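Local coordinates for acetyltransferase of GNAT family (Staphylococcus aureus subsp. aureus Mu50, PDB 3D8P), which probably transfers an acetyl group from acetyl-coenzyme A, as GNAT-family enzymes do, to an acceptor not yet identified, at residues R11-L22 against D34-E45; N64-I72 against L81-Y90. All blocks are in the same frame, centred on the assembly; numbering follows the deposited sequence.

Overall arrangement
Contact 1 lies nearer the surface and contact 2 nearer the middle of the fold, their centres about 12 Å apart. In contact 1, helix 14-28 meets the irregular chain that leads into helix 44-49, and side chains do the work: ion pairs along the outer border, aliphatic packing beneath. Contact 2 joins the neighbouring strands 65-73 and 78-86 mainly through backbone hydrogen bonds, with small apolar contacts beside them. The two share no element but touch directly, since helix 14-28 lies on the T68 and F85 face of the sheet. E16 OE2 probably accepts a hydrogen bond from I65 N, Q38 OE1 probably one from K83 NZ, and L17 packs on T68.

Contact 1 (R11-L22 against D34-E45); sequences RSYKEELIEFIL and DRDDQPDLENIE. With CA (calcium ion), chain C; ACT (acetate ion), chain D.
The guanidinium of R35 is gripped at its edge by two carboxylates and has the CD1 methyl of I18 over one face, 3.5 Å from NH2. E15 takes it end-on, nearly coplanar: R35 NH1 gives to E15 OE1 at 3.0 Å and NH2 to OE2 in an almost straight bond (174°). E42 takes it side-on, with R35 NE 2.8 Å from E42 OE2 and NH2 bonded to OE1. Held by both, the group can hardly rotate. R35 gets there with CG anti to its backbone N (chi1 174°) and its chain extended. K14, also extended, places NZ on a lone pair of E42 O at 3.1 Å and pairs with E42 OE1 in a salt bridge whose hydrogen bond is weak. R11 NH1 forms a salt bridge with E45 OE1; its hydrogen bond is weak, guanidinium and carboxylate planes standing 80° apart. Beneath, the side chains of I18 and L41 slide past each other, CG1 against CB, I21 meets L41 tip to tip, and L22 CD2 lies 3.4 Å from Q38 NE2, itself bonded to D34 O. Nearby, D34, D36 and D37 bind a calcium ion. The salt-bridge network of K14, E15, R35 and E42 ties the chain leading into helix 44-49, in the N-terminal helical part of the GNAT fold, to helix 14-28, whose L17 and F20 rest on strand 65-73; Q38 OE1 accepts from Q25 and K83.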
loop_
_atom_site.group_PDB
_atom_site.type_symbol
_atom_site.label_atom_id
_atom_site.label_comp_id
_atom_site.label_asym_id
_atom_site.label_seq_id
_atom_site.Cartn_x
_atom_site.Cartn_y
_atom_site.Cartn_z
ATOM N N ARG A 11 -14.116 -8.054 5.324
ATOM C CA ARG A 11 -14.844 -8.358 4.066
ATOM C C ARG A 11 -16.001 -7.443 3.717
ATOM O O ARG A 11 -16.384 -7.358 2.554
ATOM C CB ARG A 11 -15.385 -9.797 4.078
ATOM C CG ARG A 11 -14.279 -10.831 4.077
ATOM C CD ARG A 11 -14.779 -12.199 3.623
ATOM N NE ARG A 11 -15.808 -12.762 4.491
ATOM C CZ ARG A 11 -15.578 -13.348 5.668
ATOM N NH1 ARG A 11 -14.354 -13.396 6.175
ATOM N NH2 ARG A 11 -16.587 -13.864 6.360
ATOM N N SER A 12 -16.580 -6.778 4.712
ATOM C CA SER A 12 -17.678 -5.861 4.446
ATOM C C SER A 12 -17.232 -4.731 3.549
ATOM O O SER A 12 -18.040 -4.168 2.821
ATOM C CB SER A 12 -18.270 -5.301 5.750
ATOM O OG SER A 12 -17.327 -4.598 6.540
ATOM N N TYR A 13 -15.930 -4.427 3.577
ATOM C CA TYR A 13 -15.368 -3.296 2.839
ATOM C C TYR A 13 -14.945 -3.621 1.414
ATOM O O TYR A 13 -14.477 -2.721 0.717
ATOM C CB TYR A 13 -14.174 -2.725 3.597
ATOM C CG TYR A 13 -14.497 -1.827 4.761
ATOM C CD1 TYR A 13 -14.916 -0.516 4.554
ATOM C CD2 TYR A 13 -14.345 -2.266 6.072
ATOM C CE1 TYR A 13 -15.189 0.328 5.617
ATOM C CE2 TYR A 13 -14.616 -1.430 7.149
ATOM C CZ TYR A 13 -15.019 -0.128 6.924
ATOM O OH TYR A 13 -15.311 0.704 8.007
ATOM N N LYS A 14 -15.128 -4.870 0.972
ATOM C CA LYS A 14 -14.680 -5.295 -0.367
ATOM C C LYS A 14 -15.052 -4.339 -1.495
ATOM O O LYS A 14 -14.184 -3.853 -2.208
ATOM C CB LYS A 14 -15.217 -6.676 -0.739
ATOM C CG LYS A 14 -14.772 -7.102 -2.142
ATOM C CD LYS A 14 -15.126 -8.540 -2.457
ATOM C CE LYS A 14 -14.775 -8.867 -3.903
ATOM N NZ LYS A 14 -15.028 -10.308 -4.249
ATOM N N GLU A 15 -16.334 -4.082 -1.666
ATOM C CA GLU A 15 -16.784 -3.283 -2.804
ATOM C C GLU A 15 -16.405 -1.792 -2.672
ATOM O O GLU A 15 -16.026 -1.148 -3.661
ATOM C CB GLU A 15 -18.295 -3.484 -3.042
ATOM C CG GLU A 15 -18.661 -4.917 -3.503
ATOM C CD GLU A 15 -17.977 -5.314 -4.817
ATOM O OE1 GLU A 15 -17.640 -4.408 -5.596
ATOM O OE2 GLU A 15 -17.742 -6.515 -5.061
ATOM N N GLU A 16 -16.497 -1.263 -1.455
ATOM C CA GLU A 16 -16.074 0.101 -1.181
ATOM C C GLU A 16 -14.588 0.300 -1.480
ATOM O O GLU A 16 -14.213 1.298 -2.101
ATOM C CB GLU A 16 -16.372 0.508 0.272
ATOM C CG GLU A 16 -16.188 2.022 0.492
ATOM C CD GLU A 16 -16.339 2.471 1.932
ATOM O OE1 GLU A 16 -16.884 1.721 2.756
ATOM O OE2 GLU A 16 -15.922 3.601 2.239
ATOM N N LEU A 17 -13.763 -0.657 -1.047
ATOM C CA LEU A 17 -12.321 -0.609 -1.250
ATOM C C LEU A 17 -11.971 -0.570 -2.719
ATOM O O LEU A 17 -11.209 0.267 -3.161
ATOM C CB LEU A 17 -11.647 -1.823 -0.618
ATOM C CG LEU A 17 -10.120 -1.908 -0.799
ATOM C CD1 LEU A 17 -9.501 -0.690 -0.205
ATOM C CD2 LEU A 17 -9.507 -3.147 -0.162
ATOM N N ILE A 18 -12.543 -1.496 -3.478
ATOM C CA ILE A 18 -12.343 -1.540 -4.923
ATOM C C ILE A 18 -12.778 -0.239 -5.634
ATOM O O ILE A 18 -12.011 0.294 -6.448
ATOM C CB ILE A 18 -13.016 -2.763 -5.538
ATOM C CG1 ILE A 18 -12.331 -4.037 -5.012
ATOM C CG2 ILE A 18 -12.915 -2.710 -7.063
ATOM C CD1 ILE A 18 -13.127 -5.305 -5.245
ATOM N N GLU A 19 -13.963 0.289 -5.336
ATOM C CA GLU A 19 -14.390 1.568 -5.928
ATOM C C GLU A 19 -13.507 2.759 -5.551
ATOM O O GLU A 19 -13.303 3.664 -6.366
ATOM C CB GLU A 19 -15.818 1.908 -5.558
ATOM C CG GLU A 19 -16.326 3.162 -6.273
ATOM N N PHE A 20 -13.003 2.756 -4.317
ATOM C CA PHE A 20 -12.081 3.785 -3.816
ATOM C C PHE A 20 -10.775 3.785 -4.594
ATOM O O PHE A 20 -10.355 4.798 -5.120
ATOM C CB PHE A 20 -11.809 3.549 -2.316
ATOM C CG PHE A 20 -10.801 4.483 -1.703
ATOM C CD1 PHE A 20 -11.172 5.748 -1.284
ATOM C CD2 PHE A 20 -9.489 4.089 -1.521
ATOM C CE1 PHE A 20 -10.250 6.592 -0.711
ATOM C CE2 PHE A 20 -8.566 4.937 -0.946
ATOM C CZ PHE A 20 -8.949 6.181 -0.536
ATOM N N ILE A 21 -10.123 2.638 -4.660
ATOM C CA ILE A 21 -8.867 2.524 -5.368
ATOM C C ILE A 21 -9.058 2.870 -6.865
ATOM O O ILE A 21 -8.348 3.722 -7.406
ATOM C CB ILE A 21 -8.259 1.115 -5.128
ATOM C CG1 ILE A 21 -7.827 0.996 -3.658
ATOM C CG2 ILE A 21 -7.100 0.872 -6.052
ATOM C CD1 ILE A 21 -7.121 -0.310 -3.250
ATOM N N LEU A 22 -10.037 2.242 -7.514
ATOM C CA LEU A 22 -10.310 2.473 -8.927
ATOM C C LEU A 22 -10.647 3.916 -9.303
ATOM O O LEU A 22 -10.262 4.360 -10.383
ATOM C CB LEU A 22 -11.455 1.568 -9.418
ATOM C CG LEU A 22 -11.178 0.078 -9.641
ATOM C CD1 LEU A 22 -12.503 -0.672 -9.973
ATOM C CD2 LEU A 22 -10.145 -0.106 -10.731
ATOM N N ASP A 34 -7.842 -1.452 -14.723
ATOM C CA ASP A 34 -9.219 -1.599 -14.268
ATOM C C ASP A 34 -9.375 -2.718 -13.258
ATOM O O ASP A 34 -8.386 -3.186 -12.739
ATOM C CB ASP A 34 -10.219 -1.619 -15.446
ATOM C CG ASP A 34 -9.917 -2.665 -16.457
ATOM O OD1 ASP A 34 -9.215 -3.621 -16.106
ATOM O OD2 ASP A 34 -10.387 -2.524 -17.602
ATOM N N ARG A 35 -10.601 -3.109 -12.932
ATOM C CA ARG A 35 -10.797 -4.077 -11.861
ATOM C C ARG A 35 -10.191 -5.451 -12.148
ATOM O O ARG A 35 -9.572 -6.061 -11.269
ATOM C CB ARG A 35 -12.283 -4.186 -11.544
ATOM C CG ARG A 35 -12.630 -5.260 -10.535
ATOM C CD ARG A 35 -14.020 -5.075 -10.021
ATOM N NE ARG A 35 -14.334 -6.093 -9.035
ATOM C CZ ARG A 35 -15.297 -5.985 -8.127
ATOM N NH1 ARG A 35 -16.066 -4.898 -8.062
ATOM N NH2 ARG A 35 -15.485 -6.967 -7.264
ATOM N N ASP A 36 -10.327 -5.917 -13.389
ATOM C CA ASP A 36 -9.843 -7.247 -13.746
ATOM C C ASP A 36 -8.321 -7.314 -13.929
ATOM O O ASP A 36 -7.798 -8.408 -14.148
ATOM C CB ASP A 36 -10.662 -7.869 -14.915
ATOM C CG ASP A 36 -10.485 -7.131 -16.251
ATOM O OD1 ASP A 36 -9.450 -6.467 -16.427
ATOM O OD2 ASP A 36 -11.375 -7.233 -17.138
ATOM N N ASP A 37 -7.626 -6.176 -13.811
ATOM C CA ASP A 37 -6.163 -6.143 -13.751
ATOM C C ASP A 37 -5.671 -6.340 -12.324
ATOM O O ASP A 37 -4.474 -6.518 -12.099
ATOM C CB ASP A 37 -5.619 -4.802 -14.266
ATOM C CG ASP A 37 -5.893 -4.582 -15.747
ATOM O OD1 ASP A 37 -5.725 -5.543 -16.529
ATOM O OD2 ASP A 37 -6.264 -3.452 -16.145
ATOM N N GLN A 38 -6.587 -6.339 -11.353
ATOM C CA GLN A 38 -6.200 -6.329 -9.942
ATOM C C GLN A 38 -6.929 -7.400 -9.151
ATOM O O GLN A 38 -7.618 -7.091 -8.179
ATOM C CB GLN A 38 -6.490 -4.944 -9.367
ATOM C CG GLN A 38 -5.955 -3.814 -10.272
ATOM C CD GLN A 38 -6.183 -2.433 -9.711
ATOM O OE1 GLN A 38 -5.477 -1.999 -8.804
ATOM N NE2 GLN A 38 -7.153 -1.724 -10.270
ATOM N N PRO A 39 -6.752 -8.677 -9.548
ATOM C CA PRO A 39 -7.427 -9.775 -8.850
ATOM C C PRO A 39 -7.141 -9.877 -7.349
ATOM O O PRO A 39 -7.978 -10.387 -6.632
ATOM C CB PRO A 39 -6.932 -11.027 -9.598
ATOM C CG PRO A 39 -5.661 -10.568 -10.348
ATOM C CD PRO A 39 -5.917 -9.158 -10.680
ATOM N N ASP A 40 -5.986 -9.416 -6.868
ATOM C CA ASP A 40 -5.685 -9.480 -5.428
ATOM C C ASP A 40 -6.754 -8.786 -4.619
ATOM O O ASP A 40 -7.066 -9.239 -3.529
ATOM C CB ASP A 40 -4.296 -8.909 -5.053
ATOM C CG ASP A 40 -4.072 -7.493 -5.566
ATOM O OD1 ASP A 40 -4.224 -7.291 -6.789
ATOM O OD2 ASP A 40 -3.689 -6.610 -4.750
ATOM N N LEU A 41 -7.339 -7.721 -5.169
ATOM C CA LEU A 41 -8.418 -7.004 -4.493
ATOM C C LEU A 41 -9.723 -7.816 -4.354
ATOM O O LEU A 41 -10.558 -7.485 -3.536
ATOM C CB LEU A 41 -8.700 -5.674 -5.191
ATOM C CG LEU A 41 -7.585 -4.645 -5.291
ATOM C CD1 LEU A 41 -8.106 -3.381 -6.009
ATOM C CD2 LEU A 41 -7.004 -4.336 -3.896
ATOM N N GLU A 42 -9.889 -8.877 -5.135
ATOM C CA GLU A 42 -11.082 -9.715 -5.059
ATOM C C GLU A 42 -11.098 -10.603 -3.812
ATOM O O GLU A 42 -12.162 -11.067 -3.396
ATOM C CB GLU A 42 -11.183 -10.645 -6.292
ATOM C CG GLU A 42 -11.308 -9.949 -7.636
ATOM C CD GLU A 42 -12.509 -9.007 -7.734
ATOM O OE1 GLU A 42 -13.479 -9.142 -6.944
ATOM O OE2 GLU A 42 -12.486 -8.128 -8.624
ATOM N N ASN A 43 -9.913 -10.881 -3.269
ATOM C CA ASN A 43 -9.751 -11.801 -2.157
ATOM C C ASN A 43 -8.653 -11.213 -1.213
ATOM O O ASN A 43 -7.582 -11.768 -1.153
ATOM C CB ASN A 43 -9.297 -13.242 -2.647
ATOM C CG ASN A 43 -10.155 -13.874 -3.855
ATOM O OD1 ASN A 43 -9.982 -13.520 -5.035
ATOM N ND2 ASN A 43 -10.956 -14.910 -3.541
ATOM N N ILE A 44 -8.915 -10.107 -0.508
ATOM C CA ILE A 44 -7.911 -9.440 0.342
ATOM C C ILE A 44 -7.508 -10.304 1.522
ATOM O O ILE A 44 -6.314 -10.377 1.824
ATOM C CB ILE A 44 -8.341 -7.994 0.887
ATOM C CG1 ILE A 44 -8.476 -6.932 -0.215
ATOM C CG2 ILE A 44 -7.338 -7.441 1.895
ATOM C CD1 ILE A 44 -7.210 -6.461 -0.839
ATOM N N GLU A 45 -8.467 -10.930 2.207
ATOM C CA GLU A 45 -8.144 -11.819 3.330
ATOM C C GLU A 45 -7.169 -12.884 2.843
ATOM O O GLU A 45 -6.152 -13.109 3.468
ATOM C CB GLU A 45 -9.385 -12.486 3.986
ATOM C CG GLU A 45 -10.325 -11.505 4.726
ATOM C CD GLU A 45 -11.282 -12.157 5.748
ATOM O OE1 GLU A 45 -11.387 -13.422 5.814
ATOM O OE2 GLU A 45 -11.934 -11.373 6.508
HETATM CA CA CA C . -8.080 -4.785 -17.960
HETATM C C ACT D . -12.571 -10.787 0.589
HETATM O O ACT D . -11.562 -11.204 1.219
HETATM O OXT ACT D . -12.891 -9.602 0.845
HETATM C CH3 ACT D . -13.360 -11.622 -0.402
#

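Contact 2 (N64-I72 against L81-Y90); sequences NIVGTIGLI and LKKMFVDKGY. With EDO (1,2-ethanediol), chain G; EDO (1,2-ethanediol), chain F; ACT (acetate ion), chain E.
Strands 67-72 and 81-86 run antiparallel, 167° between their directions, their axes approaching to 4.4 Å. T68 and F85 form a hydrogen-bonded pair, T68 N giving to F85 O at 2.8 Å, and so do G70 and K82. Between them the register slips by one residue, a beta bulge where K83 has left-handed backbone angles (49°/51°). This is consistent with the cofactor-binding strand of GNAT enzymes; here M84 N, M84 O and V86 N hydrogen-bond to ethanediol and acetate, probably from the crystallisation liquor. T68 OG1 donates to K83 O at 2.8 Å and lies at the edge of the F85 ring, in its plane. Beyond the pairs D87 N bonds V66 O, and D87 OD1 closes an Asx turn onto G89 N. Past it, the Y90 ring receives V66 CG1 over one face, a CH-pi contact 3.7 Å from the centroid. On the sheet's other face, I69 CD1 packs on L81 CD1 at 3.8 Å, the I69 side chain beside that of selenomethionine M84, both pointing the same way. V66 and G67 face A58 of strand 54-59 in a classic bulge, helix 14-28 packs on T68 and F85, and helix 95-109 touches I69 and L71 opposite.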
loop_
_atom_site.group_PDB
_atom_site.type_symbol
_atom_site.label_atom_id
_atom_site.label_comp_id
_atom_site.label_asym_id
_atom_site.label_seq_id
_atom_site.Cartn_x
_atom_site.Cartn_y
_atom_site.Cartn_z
ATOM N N ASN A 64 -16.135 5.213 6.730
ATOM C CA ASN A 64 -15.819 5.042 5.328
ATOM C C ASN A 64 -14.332 5.147 5.107
ATOM O O ASN A 64 -13.639 5.850 5.830
ATOM C CB ASN A 64 -16.521 6.084 4.492
ATOM C CG ASN A 64 -18.010 5.888 4.490
ATOM O OD1 ASN A 64 -18.737 6.805 4.815
ATOM N ND2 ASN A 64 -18.470 4.671 4.160
ATOM N N ILE A 65 -13.871 4.471 4.067
ATOM C CA ILE A 65 -12.469 4.430 3.703
ATOM C C ILE A 65 -12.014 5.778 3.195
ATOM O O ILE A 65 -12.622 6.333 2.278
ATOM C CB ILE A 65 -12.194 3.344 2.578
ATOM C CG1 ILE A 65 -12.518 1.940 3.102
ATOM C CG2 ILE A 65 -10.717 3.436 2.096
ATOM C CD1 ILE A 65 -12.488 0.818 2.080
ATOM N N VAL A 66 -10.965 6.317 3.822
ATOM C CA VAL A 66 -10.310 7.530 3.343
ATOM C C VAL A 66 -8.822 7.244 3.010
ATOM O O VAL A 66 -8.136 8.093 2.465
ATOM C CB VAL A 66 -10.500 8.769 4.309
ATOM C CG1 VAL A 66 -11.982 9.127 4.467
ATOM C CG2 VAL A 66 -9.830 8.562 5.662
ATOM N N GLY A 67 -8.350 6.028 3.307
ATOM C CA GLY A 67 -7.030 5.609 2.975
ATOM C C GLY A 67 -6.841 4.098 3.064
ATOM O O GLY A 67 -7.580 3.384 3.777
ATOM N N THR A 68 -5.836 3.607 2.342
ATOM C CA THR A 68 -5.550 2.182 2.302
ATOM C C THR A 68 -4.055 1.925 2.278
ATOM O O THR A 68 -3.265 2.777 1.834
ATOM C CB THR A 68 -6.183 1.485 1.030
ATOM O OG1 THR A 68 -5.602 2.024 -0.155
ATOM C CG2 THR A 68 -7.723 1.664 0.980
ATOM N N ILE A 69 -3.668 0.739 2.737
ATOM C CA ILE A 69 -2.261 0.317 2.635
ATOM C C ILE A 69 -2.200 -1.189 2.808
ATOM O O ILE A 69 -2.785 -1.729 3.722
ATOM C CB ILE A 69 -1.336 1.045 3.674
ATOM C CG1 ILE A 69 0.125 1.049 3.224
ATOM C CG2 ILE A 69 -1.463 0.419 5.073
ATOM C CD1 ILE A 69 1.035 1.842 4.163
ATOM N N GLY A 70 -1.494 -1.848 1.908
ATOM C CA GLY A 70 -1.285 -3.285 1.957
ATOM C C GLY A 70 0.191 -3.650 2.054
ATOM O O GLY A 70 1.068 -2.866 1.693
ATOM N N LEU A 71 0.453 -4.850 2.551
ATOM C CA LEU A 71 1.795 -5.385 2.613
ATOM C C LEU A 71 1.751 -6.859 2.308
ATOM O O LEU A 71 0.926 -7.610 2.893
ATOM C CB LEU A 71 2.424 -5.200 4.006
ATOM C CG LEU A 71 3.920 -5.550 4.111
ATOM C CD1 LEU A 71 4.818 -4.345 3.839
ATOM C CD2 LEU A 71 4.287 -6.151 5.429
ATOM N N ILE A 72 2.623 -7.294 1.396
ATOM C CA ILE A 72 2.844 -8.732 1.219
ATOM C C ILE A 72 4.207 -9.130 1.774
ATOM O O ILE A 72 5.180 -8.394 1.715
ATOM C CB ILE A 72 2.646 -9.263 -0.243
ATOM C CG1 ILE A 72 3.592 -8.590 -1.217
ATOM C CG2 ILE A 72 1.175 -9.090 -0.684
ATOM C CD1 ILE A 72 3.745 -9.325 -2.565
ATOM N N LEU A 81 5.211 -3.337 -0.175
ATOM C CA LEU A 81 4.085 -2.428 0.062
ATOM C C LEU A 81 3.195 -2.409 -1.186
ATOM O O LEU A 81 3.690 -2.413 -2.302
ATOM C CB LEU A 81 4.577 -1.031 0.419
ATOM C CG LEU A 81 3.664 -0.128 1.235
ATOM C CD1 LEU A 81 3.543 -0.631 2.688
ATOM C CD2 LEU A 81 4.151 1.325 1.234
ATOM N N LYS A 82 1.885 -2.451 -0.968
ATOM C CA LYS A 82 0.901 -2.466 -2.025
ATOM C C LYS A 82 -0.288 -1.569 -1.729
ATOM O O LYS A 82 -0.616 -1.305 -0.572
ATOM C CB LYS A 82 0.396 -3.882 -2.260
ATOM C CG LYS A 82 1.513 -4.902 -2.492
ATOM C CD LYS A 82 1.196 -5.853 -3.604
ATOM C CE LYS A 82 1.600 -5.281 -4.934
ATOM N NZ LYS A 82 3.087 -5.304 -5.107
ATOM N N LYS A 83 -0.883 -1.053 -2.804
ATOM C CA LYS A 83 -2.169 -0.340 -2.768
ATOM C C LYS A 83 -2.255 0.730 -1.698
ATOM O O LYS A 83 -3.207 0.737 -0.910
ATOM C CB LYS A 83 -3.319 -1.354 -2.579
ATOM C CG LYS A 83 -3.316 -2.543 -3.525
ATOM C CD LYS A 83 -3.495 -2.192 -5.004
ATOM C CE LYS A 83 -3.411 -3.466 -5.861
ATOM N NZ LYS A 83 -3.256 -3.220 -7.308
HETATM N N MSE A 84 -1.263 1.613 -1.650
HETATM C CA MSE A 84 -1.321 2.759 -0.761
HETATM C C MSE A 84 -2.008 3.936 -1.462
HETATM O O MSE A 84 -1.564 4.399 -2.502
HETATM C CB MSE A 84 0.040 3.177 -0.236
HETATM C CG MSE A 84 -0.136 4.231 0.858
HETATM SE SE MSE A 84 1.519 4.815 1.590
HETATM C CE MSE A 84 0.735 5.813 3.018
ATOM N N PHE A 85 -3.117 4.372 -0.888
ATOM C CA PHE A 85 -3.961 5.418 -1.455
ATOM C C PHE A 85 -4.564 6.243 -0.330
ATOM O O PHE A 85 -4.845 5.708 0.734
ATOM C CB PHE A 85 -5.086 4.824 -2.293
ATOM C CG PHE A 85 -4.630 4.217 -3.561
ATOM C CD1 PHE A 85 -4.420 5.004 -4.691
ATOM C CD2 PHE A 85 -4.418 2.859 -3.651
ATOM C CE1 PHE A 85 -3.983 4.448 -5.888
ATOM C CE2 PHE A 85 -3.954 2.299 -4.849
ATOM C CZ PHE A 85 -3.743 3.100 -5.957
ATOM N N VAL A 86 -4.759 7.540 -0.578
ATOM C CA VAL A 86 -5.341 8.458 0.389
ATOM C C VAL A 86 -6.285 9.353 -0.365
ATOM O O VAL A 86 -5.958 9.861 -1.419
ATOM C CB VAL A 86 -4.268 9.304 1.125
ATOM C CG1 VAL A 86 -4.925 10.388 2.032
ATOM C CG2 VAL A 86 -3.347 8.395 1.936
ATOM N N ASP A 87 -7.483 9.518 0.166
ATOM C CA ASP A 87 -8.474 10.393 -0.429
ATOM C C ASP A 87 -7.852 11.793 -0.648
ATOM O O ASP A 87 -7.145 12.303 0.226
ATOM C CB ASP A 87 -9.692 10.443 0.490
ATOM C CG ASP A 87 -10.878 11.103 -0.153
ATOM O OD1 ASP A 87 -10.790 12.304 -0.467
ATOM O OD2 ASP A 87 -11.910 10.417 -0.326
ATOM N N LYS A 88 -8.107 12.385 -1.824
ATOM C CA LYS A 88 -7.577 13.713 -2.188
ATOM C C LYS A 88 -7.999 14.756 -1.160
ATOM O O LYS A 88 -7.203 15.585 -0.749
ATOM C CB LYS A 88 -8.033 14.135 -3.595
ATOM N N GLY A 89 -9.250 14.682 -0.716
ATOM C CA GLY A 89 -9.781 15.608 0.293
ATOM C C GLY A 89 -9.225 15.428 1.703
ATOM O O GLY A 89 -9.629 16.162 2.604
ATOM N N TYR A 90 -8.311 14.465 1.896
ATOM C CA TYR A 90 -7.711 14.170 3.208
ATOM C C TYR A 90 -6.185 14.029 3.164
ATOM O O TYR A 90 -5.606 13.471 4.102
ATOM C CB TYR A 90 -8.268 12.840 3.759
ATOM C CG TYR A 90 -9.741 12.801 4.131
ATOM C CD1 TYR A 90 -10.730 12.809 3.154
ATOM C CD2 TYR A 90 -10.143 12.686 5.470
ATOM C CE1 TYR A 90 -12.080 12.759 3.488
ATOM C CE2 TYR A 90 -11.499 12.634 5.821
ATOM C CZ TYR A 90 -12.467 12.666 4.821
ATOM O OH TYR A 90 -13.823 12.581 5.129
HETATM C C1 EDO G . 3.336 0.719 -3.570
HETATM O O1 EDO G . 2.750 0.465 -4.839
HETATM C C2 EDO G . 2.278 1.057 -2.540
HETATM O O2 EDO G . 1.169 1.583 -3.249
HETATM C C1 EDO F . 0.004 4.524 -5.279
HETATM O O1 EDO F . -0.206 3.258 -4.629
HETATM C C2 EDO F . 1.281 5.181 -4.786
HETATM O O2 EDO F . 2.434 4.436 -5.221
HETATM C C ACT E . -2.168 8.415 -4.004
HETATM O O ACT E . -0.956 8.636 -4.296
HETATM O OXT ACT E . -2.512 8.354 -2.794
HETATM C CH3 ACT E . -3.190 8.234 -5.071
#